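Local structure of importin subunit beta-1 (5OWU) at residues N214-E217 and E221-Y224; G502-A507 and S543-D548; S519-L524 and L577-A582. The protein serves in nuclear protein import as the partner of importin alpha, which recognises the classical nuclear localization signal of the cargo. One frame throughout, in Å; residues are numbered along the deposited sequence. Where two conformers were deposited one is given.

Interaction 1: N214-E217 and E221-Y224; sequences NNME and ERNY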
loop_
_atom_site.group_PDB
_atom_site.type_symbol
_atom_site.label_atom_id
_atom_site.label_comp_id
_atom_site.label_asym_id
_atom_site.label_seq_id
_atom_site.Cartn_x
_atom_site.Cartn_y
_atom_site.Cartn_z
ATOM N N ASN A 214 -7.969 26.653 7.821
ATOM C CA ASN A 214 -8.180 27.997 8.344
ATOM C C ASN A 214 -9.466 28.084 9.152
ATOM O O ASN A 214 -9.518 28.807 10.153
ATOM C CB ASN A 214 -8.190 29.007 7.197
ATOM C CG ASN A 214 -6.843 29.111 6.507
ATOM O OD1 ASN A 214 -5.808 28.792 7.094
ATOM N ND2 ASN A 214 -6.849 29.559 5.259
ATOM N N ASN A 215 -10.499 27.337 8.756
ATOM C CA ASN A 215 -11.740 27.319 9.526
ATOM C C ASN A 215 -11.566 26.558 10.837
ATOM O O ASN A 215 -12.066 26.990 11.880
ATOM C CB ASN A 215 -12.863 26.694 8.699
ATOM C CG ASN A 215 -13.052 27.376 7.364
ATOM O OD1 ASN A 215 -12.412 27.018 6.374
ATOM N ND2 ASN A 215 -13.943 28.362 7.326
ATOM N N MET A 216 -10.857 25.424 10.802
ATOM C CA MET A 216 -10.654 24.625 12.010
ATOM C C MET A 216 -9.796 25.353 13.038
ATOM O O MET A 216 -9.930 25.104 14.243
ATOM C CB MET A 216 -10.023 23.278 11.642
ATOM C CG MET A 216 -10.946 22.342 10.861
ATOM S SD MET A 216 -12.312 21.712 11.866
ATOM C CE MET A 216 -13.595 22.927 11.551
ATOM N N GLU A 217 -8.925 26.254 12.598
ATOM C CA GLU A 217 -8.149 27.048 13.540
ATOM C C GLU A 217 -8.973 28.134 14.218
ATOM O O GLU A 217 -8.447 28.808 15.110
ATOM C CB GLU A 217 -6.947 27.664 12.825
ATOM C CG GLU A 217 -5.959 26.625 12.307
ATOM C CD GLU A 217 -4.851 27.227 11.465
ATOM O OE1 GLU A 217 -4.972 28.406 11.065
ATOM O OE2 GLU A 217 -3.860 26.514 11.201
ATOM N N GLU A 221 -15.959 28.362 14.765
ATOM C CA GLU A 221 -16.320 27.538 13.612
ATOM C C GLU A 221 -16.043 26.063 13.879
ATOM O O GLU A 221 -16.856 25.199 13.528
ATOM C CB GLU A 221 -15.554 27.997 12.373
ATOM C CG GLU A 221 -15.790 29.447 11.974
ATOM C CD GLU A 221 -15.171 29.778 10.626
ATOM O OE1 GLU A 221 -14.908 28.833 9.846
ATOM O OE2 GLU A 221 -14.946 30.978 10.347
ATOM N N ARG A 222 -14.888 25.754 14.472
ATOM C CA ARG A 222 -14.565 24.370 14.812
ATOM C C ARG A 222 -15.614 23.783 15.752
ATOM O O ARG A 222 -16.101 22.664 15.548
ATOM C CB ARG A 222 -13.169 24.316 15.438
ATOM C CG ARG A 222 -12.628 22.922 15.682
ATOM C CD ARG A 222 -11.233 22.956 16.302
ATOM N NE ARG A 222 -11.148 23.795 17.503
ATOM C CZ ARG A 222 -10.322 24.833 17.669
ATOM N NH1 ARG A 222 -9.469 25.196 16.723
ATOM N NH2 ARG A 222 -10.339 25.513 18.806
ATOM N N ASN A 223 -15.973 24.534 16.794
ATOM C CA ASN A 223 -16.993 24.082 17.731
ATOM C C ASN A 223 -18.300 23.796 17.009
ATOM O O ASN A 223 -18.901 22.731 17.191
ATOM C CB ASN A 223 -17.216 25.128 18.831
ATOM C CG ASN A 223 -16.088 25.163 19.856
ATOM O OD1 ASN A 223 -15.269 24.254 19.926
ATOM N ND2 ASN A 223 -16.053 26.220 20.664
ATOM N N TYR A 224 -18.762 24.738 16.179
ATOM C CA TYR A 224 -20.046 24.540 15.511
ATOM C C TYR A 224 -20.011 23.330 14.583
ATOM O O TYR A 224 -20.937 22.507 14.578
ATOM C CB TYR A 224 -20.436 25.792 14.725
ATOM C CG TYR A 224 -21.733 25.633 13.965
ATOM C CD1 TYR A 224 -22.947 25.596 14.632
ATOM C CD2 TYR A 224 -21.746 25.517 12.578
ATOM C CE1 TYR A 224 -24.136 25.448 13.949
ATOM C CE2 TYR A 224 -22.933 25.369 11.886
ATOM C CZ TYR A 224 -24.126 25.334 12.577
ATOM O OH TYR A 224 -25.315 25.189 11.896
#
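Two hydrogen bonds tie Asn215 and Met216 to the start of the next helix. The first is short and nearly straight: Asn215 ND2 reaches Glu221 OE1 over 2.7 Å, at 163° on the hydrogen. The acceptor lies in the plane of the amide, and OE1 offers the lone pair facing its sister oxygen. A second acceptor for ND2, Asn178 OD1, and a hydrogen bond between Asn215 OD1 and Ser177 OG fix which way round the amide sits.

In the second bond Arg222 NH1 meets the backbone oxygen of Met216. The modelled NH1 to O separation of 2.5 Å is too short to be taken literally, and the bond is bent. The chain leaves with CG anti to the backbone N and then bends at chi3 (52°), which swings NH1 round to Met216 O, the oxygen lying at the edge of the guanidinium group, 29° out of its plane. NE bonds to Tyr262 OH.

Beside the Arg222 bond the contact is apolar. The bent Met216 chain brings CE to 3.7 Å from Arg222 CA, and SD lies 4.0 Å from Arg222 CG. With an alanine in place of Arg222, Tyr262 would probably be left without its NE partner and the Met216 sulfur without the methylene it rests on.

Charge enters at Glu221 OE2, which makes a salt bridge with Arg218 and accepts a bond from the backbone of another protein chain. Aromatic groups of that chain pack on Glu221 and Tyr224. This is the opening of HEAT 6, beside helix 177-188 of HEAT 5, and it is consistent with the groove between these two repeats in which importin beta receptors take up FG nucleoporins.

Interaction 2: G502-A507 and S543-D548; sequences GLIGAA and STFVMD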
loop_
_atom_site.group_PDB
_atom_site.type_symbol
_atom_site.label_atom_id
_atom_site.label_comp_id
_atom_site.label_asym_id
_atom_site.label_seq_id
_atom_site.Cartn_x
_atom_site.Cartn_y
_atom_site.Cartn_z
ATOM N N GLY A 502 6.100 -33.016 8.535
ATOM C CA GLY A 502 4.730 -32.547 8.608
ATOM C C GLY A 502 4.394 -31.628 7.451
ATOM O O GLY A 502 3.355 -31.780 6.798
ATOM N N LEU A 503 5.296 -30.690 7.151
ATOM C CA LEU A 503 5.013 -29.732 6.094
ATOM C C LEU A 503 4.909 -30.444 4.757
ATOM O O LEU A 503 4.014 -30.143 3.955
ATOM C CB LEU A 503 6.091 -28.648 6.067
ATOM C CG LEU A 503 6.033 -27.627 7.215
ATOM C CD1 LEU A 503 7.251 -26.725 7.226
ATOM C CD2 LEU A 503 4.783 -26.792 7.101
ATOM N N ILE A 504 5.768 -31.445 4.523
ATOM C CA ILE A 504 5.673 -32.158 3.255
ATOM C C ILE A 504 4.296 -32.786 3.145
ATOM O O ILE A 504 3.628 -32.685 2.106
ATOM C CB ILE A 504 6.805 -33.196 3.120
ATOM C CG1 ILE A 504 8.132 -32.488 2.829
ATOM C CG2 ILE A 504 6.500 -34.191 1.990
ATOM C CD1 ILE A 504 9.340 -33.416 2.835
ATOM N N GLY A 505 3.807 -33.348 4.251
ATOM C CA GLY A 505 2.491 -33.955 4.234
ATOM C C GLY A 505 1.415 -32.969 3.832
ATOM O O GLY A 505 0.523 -33.298 3.046
ATOM N N ALA A 506 1.494 -31.738 4.348
ATOM C CA ALA A 506 0.481 -30.748 4.002
ATOM C C ALA A 506 0.672 -30.266 2.577
ATOM O O ALA A 506 -0.310 -29.955 1.888
ATOM C CB ALA A 506 0.527 -29.567 4.977
ATOM N N ALA A 507 1.917 -30.229 2.108
ATOM C CA ALA A 507 2.157 -29.853 0.725
ATOM C C ALA A 507 1.657 -30.924 -0.229
ATOM O O ALA A 507 1.338 -30.612 -1.379
ATOM C CB ALA A 507 3.644 -29.587 0.507
ATOM N N SER A 543 14.526 -30.987 -1.092
ATOM C CA SER A 543 14.928 -30.949 -2.493
ATOM C C SER A 543 14.315 -32.122 -3.247
ATOM O O SER A 543 13.563 -31.941 -4.218
ATOM C CB SER A 543 16.453 -30.964 -2.586
ATOM O OG SER A 543 16.879 -31.065 -3.932
ATOM N N THR A 544 14.580 -33.338 -2.755
ATOM C CA THR A 544 13.988 -34.543 -3.325
ATOM C C THR A 544 12.486 -34.393 -3.482
ATOM O O THR A 544 11.924 -34.732 -4.532
ATOM C CB THR A 544 14.311 -35.748 -2.433
ATOM O OG1 THR A 544 15.722 -35.966 -2.420
ATOM C CG2 THR A 544 13.617 -37.019 -2.924
ATOM N N PHE A 545 11.818 -33.862 -2.455
ATOM C CA PHE A 545 10.365 -33.787 -2.496
ATOM C C PHE A 545 9.899 -32.874 -3.620
ATOM O O PHE A 545 8.980 -33.221 -4.372
ATOM C CB PHE A 545 9.810 -33.308 -1.152
ATOM C CG PHE A 545 8.392 -32.804 -1.237
ATOM C CD1 PHE A 545 7.335 -33.687 -1.371
ATOM C CD2 PHE A 545 8.122 -31.451 -1.207
ATOM C CE1 PHE A 545 6.033 -33.222 -1.460
ATOM C CE2 PHE A 545 6.825 -30.984 -1.290
ATOM C CZ PHE A 545 5.785 -31.859 -1.420
ATOM N N VAL A 546 10.526 -31.703 -3.769
ATOM C CA VAL A 546 9.953 -30.734 -4.696
ATOM C C VAL A 546 10.224 -31.158 -6.133
ATOM O O VAL A 546 9.323 -31.135 -6.981
ATOM C CB VAL A 546 10.461 -29.309 -4.395
ATOM C CG1 VAL A 546 9.937 -28.845 -3.032
ATOM C CG2 VAL A 546 11.986 -29.222 -4.468
ATOM N N MET A 547 11.443 -31.616 -6.418
ATOM C CA MET A 547 11.755 -32.107 -7.757
ATOM C C MET A 547 10.784 -33.210 -8.158
ATOM O O MET A 547 10.046 -33.080 -9.145
ATOM C CB MET A 547 13.213 -32.573 -7.808
ATOM C CG MET A 547 14.184 -31.399 -7.662
ATOM S SD MET A 547 15.944 -31.747 -7.839
ATOM C CE MET A 547 16.206 -33.036 -6.619
ATOM N N ASP A 548 10.727 -34.286 -7.366
ATOM C CA ASP A 548 9.747 -35.339 -7.611
ATOM C C ASP A 548 8.348 -34.750 -7.766
ATOM O O ASP A 548 7.608 -35.098 -8.694
ATOM C CB ASP A 548 9.782 -36.359 -6.470
ATOM C CG ASP A 548 11.123 -37.080 -6.357
ATOM O OD1 ASP A 548 12.111 -36.624 -6.970
ATOM O OD2 ASP A 548 11.190 -38.101 -5.637
#
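Ala507 is held in its helix by a sound backbone bond, its N lying 2.8 Å from Leu503 O, and this turn presents the alanine methyl to the ring of Phe545. Ala507 CB comes within 3.7 Å of Phe545 CZ, approaching obliquely. One turn earlier, Ile504 supplies the other half of the seat, so that residues three apart on helix 496-507 receive a single aromatic side chain from helix 536-553.

Ile504 meets one face of the ring. Its CG2 methyl stands over that face as a CH-pi contact, 3.9 Å from the centroid of Phe545 and 27° off the ring normal. The methyl is displaced toward the rim, and its shortest distance is 3.5 Å, from Ile504 CG2 to Phe545 CD1. The longer branch runs back along Phe545 toward its CB: Ile504 CG1 lies 4.1 Å from Phe545 CG, and Ile504 CD1 is 4.0 Å from Phe545 CB. The two side chains run antiparallel alongside each other, the end of the isoleucine near the root of the phenylalanine.

Phe545 CG stands anti to the backbone N (chi1 162°), which sends the ring toward helix 496-507, where the nearest CA atoms, those of Ile504 and Phe545, are 7.6 Å apart.

Neighbouring residues on both helices are committed elsewhere: Leu503 packs on helices 467-484 and 516-530, and Val546 on Val579 and Leu580 of helix 563-586. The Ile504 and Phe545 pair is only partly buried, beside that interior. What results is the side-by-side stacking of the first helices of successive repeats, HEAT 12 and HEAT 13, from which an importin beta solenoid is built.

Interaction 3: S519-L524 and L577-A582; sequences SAFSAL and LTVLAA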
loop_
_atom_site.group_PDB
_atom_site.type_symbol
_atom_site.label_atom_id
_atom_site.label_comp_id
_atom_site.label_asym_id
_atom_site.label_seq_id
_atom_site.Cartn_x
_atom_site.Cartn_y
_atom_site.Cartn_z
ATOM N N SER A 519 0.234 -22.587 1.707
ATOM C CA SER A 519 0.863 -22.172 2.954
ATOM C C SER A 519 1.952 -23.151 3.360
ATOM O O SER A 519 3.042 -22.740 3.787
ATOM C CB SER A 519 -0.192 -22.039 4.054
ATOM O OG SER A 519 -1.102 -21.003 3.725
ATOM N N ALA A 520 1.698 -24.454 3.193
ATOM C CA ALA A 520 2.728 -25.427 3.536
ATOM C C ALA A 520 3.958 -25.220 2.669
ATOM O O ALA A 520 5.091 -25.218 3.169
ATOM C CB ALA A 520 2.193 -26.849 3.384
ATOM N N PHE A 521 3.753 -24.990 1.367
ATOM C CA PHE A 521 4.903 -24.740 0.507
ATOM C C PHE A 521 5.645 -23.496 0.971
ATOM O O PHE A 521 6.885 -23.486 1.022
ATOM C CB PHE A 521 4.463 -24.611 -0.949
ATOM C CG PHE A 521 4.326 -25.938 -1.656
ATOM C CD1 PHE A 521 5.451 -26.624 -2.085
ATOM C CD2 PHE A 521 3.079 -26.490 -1.895
ATOM C CE1 PHE A 521 5.337 -27.838 -2.740
ATOM C CE2 PHE A 521 2.960 -27.704 -2.546
ATOM C CZ PHE A 521 4.099 -28.379 -2.969
ATOM N N SER A 522 4.907 -22.457 1.374
ATOM C CA SER A 522 5.578 -21.262 1.865
ATOM C C SER A 522 6.444 -21.594 3.072
ATOM O O SER A 522 7.596 -21.148 3.155
ATOM C CB SER A 522 4.560 -20.177 2.212
ATOM O OG SER A 522 5.226 -18.992 2.605
ATOM N N ALA A 523 5.926 -22.412 3.998
ATOM C CA ALA A 523 6.720 -22.740 5.175
ATOM C C ALA A 523 7.949 -23.536 4.777
ATOM O O ALA A 523 9.036 -23.318 5.335
ATOM C CB ALA A 523 5.879 -23.504 6.199
ATOM N N LEU A 524 7.823 -24.397 3.761
ATOM C CA LEU A 524 8.997 -25.126 3.301
ATOM C C LEU A 524 10.072 -24.163 2.831
ATOM O O LEU A 524 11.263 -24.371 3.092
ATOM C CB LEU A 524 8.621 -26.109 2.189
ATOM C CG LEU A 524 7.881 -27.375 2.632
ATOM C CD1 LEU A 524 7.557 -28.212 1.414
ATOM C CD2 LEU A 524 8.688 -28.181 3.635
ATOM N N LEU A 577 7.680 -24.473 -7.814
ATOM C CA LEU A 577 8.819 -23.820 -8.448
ATOM C C LEU A 577 9.452 -22.786 -7.520
ATOM O O LEU A 577 10.673 -22.611 -7.522
ATOM C CB LEU A 577 8.386 -23.186 -9.775
ATOM C CG LEU A 577 8.054 -24.201 -10.881
ATOM C CD1 LEU A 577 7.247 -23.568 -11.993
ATOM C CD2 LEU A 577 9.312 -24.846 -11.444
ATOM N N THR A 578 8.645 -22.103 -6.708
ATOM C CA THR A 578 9.198 -21.160 -5.734
ATOM C C THR A 578 10.101 -21.881 -4.736
ATOM O O THR A 578 11.259 -21.479 -4.511
ATOM C CB THR A 578 8.053 -20.429 -5.027
ATOM O OG1 THR A 578 7.256 -19.744 -6.007
ATOM C CG2 THR A 578 8.580 -19.410 -4.005
ATOM N N VAL A 579 9.604 -22.972 -4.145
ATOM C CA VAL A 579 10.453 -23.720 -3.216
ATOM C C VAL A 579 11.692 -24.243 -3.930
ATOM O O VAL A 579 12.794 -24.237 -3.373
ATOM C CB VAL A 579 9.676 -24.870 -2.551
ATOM C CG1 VAL A 579 10.574 -25.600 -1.546
ATOM C CG2 VAL A 579 8.439 -24.345 -1.859
ATOM N N LEU A 580 11.527 -24.726 -5.163
ATOM C CA LEU A 580 12.649 -25.290 -5.909
ATOM C C LEU A 580 13.717 -24.239 -6.167
ATOM O O LEU A 580 14.916 -24.516 -6.053
ATOM C CB LEU A 580 12.147 -25.887 -7.226
ATOM C CG LEU A 580 13.184 -26.477 -8.189
ATOM C CD1 LEU A 580 13.987 -27.584 -7.531
ATOM C CD2 LEU A 580 12.492 -26.997 -9.446
ATOM N N ALA A 581 13.303 -23.020 -6.513
ATOM C CA ALA A 581 14.270 -21.945 -6.683
ATOM C C ALA A 581 15.031 -21.701 -5.391
ATOM O O ALA A 581 16.261 -21.534 -5.407
ATOM C CB ALA A 581 13.570 -20.670 -7.150
ATOM N N ALA A 582 14.323 -21.697 -4.250
ATOM C CA ALA A 582 15.021 -21.511 -2.977
ATOM C C ALA A 582 16.003 -22.650 -2.709
ATOM O O ALA A 582 17.115 -22.421 -2.216
ATOM C CB ALA A 582 14.019 -21.386 -1.826
#
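Phe521 and Val579 mark the nearest approach of two helical segments that run in broadly the same direction, their CA atoms 6.8 Å apart. Each segment keeps its own helical bonding, as in Ala581 N to Leu577 O, and the contact between them is apolar. The spacing is close enough for a side chain to reach backbone: Val579 CG2 lies 3.4 Å from Phe521 O, a carbonyl that also receives a weak bond from Thr525 OG1.

Helices 516-530 and 563-586 are the second helices of HEAT 12 and HEAT 13, so the contact belongs to the stacking of one repeat on the next, here in the layer of second helices. Val579 is the wedge in it. CG1 anti to the backbone N (chi1 -178°) leaves CG2 beside that N, where it faces Phe521, while CG1 faces Leu524. CG2 comes in at the edge of the Phe521 ring, near its plane, 3.8 Å from Phe521 CD1. The other methyl, Val579 CG1, is farther off, 4.2 Å from Leu524 CB.

Phe521 crosses Val579 at about a right angle, and its ring goes on to Leu572, Asn575 and Ile576 of helix 563-586 and to Ala507. Ile542 of helix 536-553 also packs on Val579, which is buried among three helices.

In the fold
Interactions 2 and 3 are two layers of one joint. Both bring HEAT 12 against HEAT 13, the first through the first helices of the repeats and the second through their second helices. Their centres are 9 Å apart and they touch, as where Leu503 meets Leu524 and Ala506 meets Ala520. The touching residues of interaction 3 are all buried, those of interaction 2 only in part; both are apolar. Interaction 1 stands about 56 Å from interaction 3 between centres, across the centre of the chain. Though mostly buried, it is held across its segments by hydrogen bonds, with an apolar contact of Met216 beside them, and it lies where another protein chain is bound.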